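Local coordinates for immunoglobulin-like protein (PDB 3N6Y) that is of unknown function but adopts an immunoglobulin-like, E-set-type beta fold and is probably exported, at residues L73-V78 with E112-E117. Residues are numbered along the deposited sequence; the frame is centred on the assembly and turned at random.
Sequences LTPGVV and EVVKGE
Pro75 and Val77 meet Val114 in the apolar part of this contact. Val114 directs its side chain at the other segment and divides its methyls between two partners: CG1 lies 3.7 Å from Pro75 CB, while CG2 lies 3.9 Å from Val77 CG2, the two valines crossing obliquely. With chi1 at 180°, Val114 CG1 stands anti to its own backbone N, which sends that branch to the proline and the other to Val77. The remaining methyl of Val77, CG1, reaches the backbone of Glu112, 4.1 Å from its CA.

A second group of contacts sets the proline ring against backbone carbonyls. Pro75 CG is 3.5 Å from Glu117 O, and Pro75 CB is 3.6 Å from Lys115 O, both van der Waals approaches.

Polar linkage across the segments runs through a water, which donates to Glu117 O at 2.9 Å and, weakly, to Leu73 O. Within 73-78, Gly76 N donates to Thr74 OG1 (2.9 Å, 153° at the hydrogen), an ST turn spanning the corner at Pro75; Thr74 OG1 also bonds to His85 O.

Leu73 pairs with Arg119 in the antiparallel neighbours 68-74 and 116-124. Thr74 pairs with Asp86 and, past the corner, Val77 with His85, so strand 84-92 serves 68-74 and outermost 76-78. Trp118 touches Pro75 and Val77, placing this edge corner of the mixed six-stranded sheet of the immunoglobulin-like, E-set-type fold against the start of strand 116-124.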
ATOM      1  N   LEU A  73       1.323   1.746   8.756  1.00 13.91           N
ATOM      2  CA  LEU A  73       1.971   2.076  10.020  1.00 15.40           C
ATOM      3  C   LEU A  73       3.365   2.657   9.724  1.00 15.87           C
ATOM      4  O   LEU A  73       4.178   2.042   9.001  1.00 16.87           O
ATOM      5  CB  LEU A  73       2.090   0.816  10.870  1.00 15.51           C
ATOM      6  CG  LEU A  73       0.800   0.160  11.340  1.00 16.66           C
ATOM      7  CD1 LEU A  73       1.173  -1.168  12.156  1.00 16.60           C
ATOM      8  CD2 LEU A  73      -0.004   1.100  12.216  1.00 17.46           C
ATOM      9  N   THR A  74       3.652   3.796  10.344  1.00 13.97           N
ATOM     10  CA  THR A  74       4.827   4.586  10.045  1.00 13.61           C
ATOM     11  C   THR A  74       5.661   4.758  11.308  1.00 14.19           C
ATOM     12  O   THR A  74       5.164   4.479  12.402  1.00 13.00           O
ATOM     13  CB  THR A  74       4.499   5.968   9.457  1.00 13.71           C
ATOM     14  OG1 THR A  74       4.273   6.908  10.519  1.00 14.68           O
ATOM     15  CG2 THR A  74       3.248   5.924   8.586  1.00 14.44           C
ATOM     16  N   PRO A  75       6.938   5.217  11.157  1.00 14.36           N
ATOM     17  CA  PRO A  75       7.701   5.545  12.340  1.00 15.96           C
ATOM     18  C   PRO A  75       7.336   6.853  13.043  1.00 18.14           C
ATOM     19  O   PRO A  75       7.940   7.174  14.074  1.00 18.24           O
ATOM     20  CB  PRO A  75       9.141   5.614  11.814  1.00 17.08           C
ATOM     21  CG  PRO A  75       9.091   4.993  10.412  1.00 15.57           C
ATOM     22  CD  PRO A  75       7.757   5.301   9.931  1.00 15.14           C
ATOM     23  N   GLY A  76       6.354   7.575  12.500  1.00 15.26           N
ATOM     24  CA  GLY A  76       5.895   8.885  13.000  1.00 16.46           C
ATOM     25  C   GLY A  76       6.243   9.998  12.053  1.00 16.48           C
ATOM     26  O   GLY A  76       7.323  10.568  12.132  1.00 17.94           O
ATOM     27  N   VAL A  77       5.293  10.304  11.149  1.00 14.71           N
ATOM     28  CA  VAL A  77       5.388  11.436  10.222  1.00 14.99           C
ATOM     29  C   VAL A  77       4.780  12.646  10.894  1.00 14.73           C
ATOM     30  O   VAL A  77       3.598  12.655  11.248  1.00 17.11           O
ATOM     31  CB  VAL A  77       4.629  11.110   8.905  1.00 14.97           C
ATOM     32  CG1 VAL A  77       4.561  12.364   7.985  1.00 15.04           C
ATOM     33  CG2 VAL A  77       5.308   9.925   8.211  1.00 14.88           C
ATOM     34  N   VAL A  78       5.582  13.686  11.087  1.00 14.93           N
ATOM     35  CA  VAL A  78       5.077  14.913  11.700  1.00 15.67           C
ATOM     36  C   VAL A  78       4.852  15.948  10.616  1.00 15.71           C
ATOM     37  O   VAL A  78       5.800  16.403   9.946  1.00 15.10           O
ATOM     38  CB  VAL A  78       6.036  15.458  12.765  1.00 16.26           C
ATOM     39  CG1 VAL A  78       5.445  16.764  13.418  1.00 17.68           C
ATOM     40  CG2 VAL A  78       6.409  14.344  13.831  1.00 16.59           C
ATOM     41  N   GLU A 112       7.718  13.676   5.177  1.00 14.60           N
ATOM     42  CA  GLU A 112       7.284  12.304   4.958  1.00 14.21           C
ATOM     43  C   GLU A 112       8.448  11.299   4.917  1.00 14.89           C
ATOM     44  O   GLU A 112       8.253  10.073   5.113  1.00 15.78           O
ATOM     45  CB  GLU A 112       6.441  12.213   3.680  1.00 14.59           C
ATOM     46  CG  GLU A 112       5.177  12.990   3.741  1.00 14.82           C
ATOM     47  CD  GLU A 112       4.410  12.975   2.461  1.00 16.04           C
ATOM     48  OE1 GLU A 112       5.026  12.931   1.394  1.00 17.24           O
ATOM     49  OE2 GLU A 112       3.172  13.046   2.543  1.00 16.96           O
ATOM     50  N   VAL A 113       9.687  11.815   4.715  1.00 14.99           N
ATOM     51  CA  VAL A 113      10.878  10.974   4.660  1.00 15.08           C
ATOM     52  C   VAL A 113      11.316  10.679   6.074  1.00 16.43           C
ATOM     53  O   VAL A 113      12.106  11.427   6.644  1.00 17.17           O
ATOM     54  CB  VAL A 113      12.037  11.678   3.876  1.00 15.04           C
ATOM     55  CG1 VAL A 113      13.304  10.754   3.809  1.00 15.73           C
ATOM     56  CG2 VAL A 113      11.569  12.164   2.471  1.00 15.39           C
ATOM     57  N   VAL A 114      10.784   9.588   6.634  1.00 15.82           N
ATOM     58  CA  VAL A 114      11.072   9.218   8.006  1.00 16.30           C
ATOM     59  C   VAL A 114      11.690   7.835   8.046  1.00 15.51           C
ATOM     60  O   VAL A 114      11.087   6.828   7.613  1.00 14.93           O
ATOM     61  CB  VAL A 114       9.797   9.234   8.869  1.00 16.94           C
ATOM     62  CG1 VAL A 114      10.121   8.835  10.328  1.00 17.08           C
ATOM     63  CG2 VAL A 114       9.131  10.596   8.797  1.00 16.39           C
ATOM     64  N   LYS A 115      12.928   7.792   8.535  1.00 16.68           N
ATOM     65  CA  LYS A 115      13.664   6.539   8.605  1.00 17.56           C
ATOM     66  C   LYS A 115      13.037   5.618   9.632  1.00 17.98           C
ATOM     67  O   LYS A 115      12.509   6.075  10.657  1.00 17.70           O
ATOM     68  CB  LYS A 115      15.153   6.792   8.938  1.00 19.54           C
ATOM     69  CG  LYS A 115      15.847   7.541   7.835  1.00 20.45           C
ATOM     70  CD  LYS A 115      17.331   7.814   8.121  1.00 22.92           C
ATOM     71  CE  LYS A 115      17.890   8.717   7.011  1.00 23.54           C
ATOM     72  NZ  LYS A 115      19.188   9.395   7.309  1.00 27.87           N
ATOM     73  N   GLY A 116      13.086   4.325   9.335  1.00 17.58           N
ATOM     74  CA  GLY A 116      12.607   3.284  10.239  1.00 17.77           C
ATOM     75  C   GLY A 116      11.687   2.301   9.523  1.00 17.60           C
ATOM     76  O   GLY A 116      11.653   2.235   8.287  1.00 16.40           O
ATOM     77  N   GLU A 117      10.913   1.555  10.294  1.00 17.64           N
ATOM     78  CA  GLU A 117      10.032   0.521   9.733  0.50 18.74           C
ATOM     79  C   GLU A 117       8.649   1.090   9.381  1.00 17.96           C
ATOM     80  O   GLU A 117       7.987   1.719  10.228  1.00 18.61           O
ATOM     81  CB  GLU A 117       9.881  -0.659  10.710  0.50 20.67           C
ATOM     82  CG  GLU A 117       8.793  -1.656  10.282  0.50 22.09           C
ATOM     83  CD  GLU A 117       8.911  -3.025  10.926  0.50 24.03           C
ATOM     84  OE1 GLU A 117       9.897  -3.269  11.672  0.50 28.18           O
ATOM     85  OE2 GLU A 117       8.034  -3.879  10.668  0.50 25.42           O
TER
HETATM   86  O   HOH W   1       5.579   0.546  11.458  1.00 31.35           O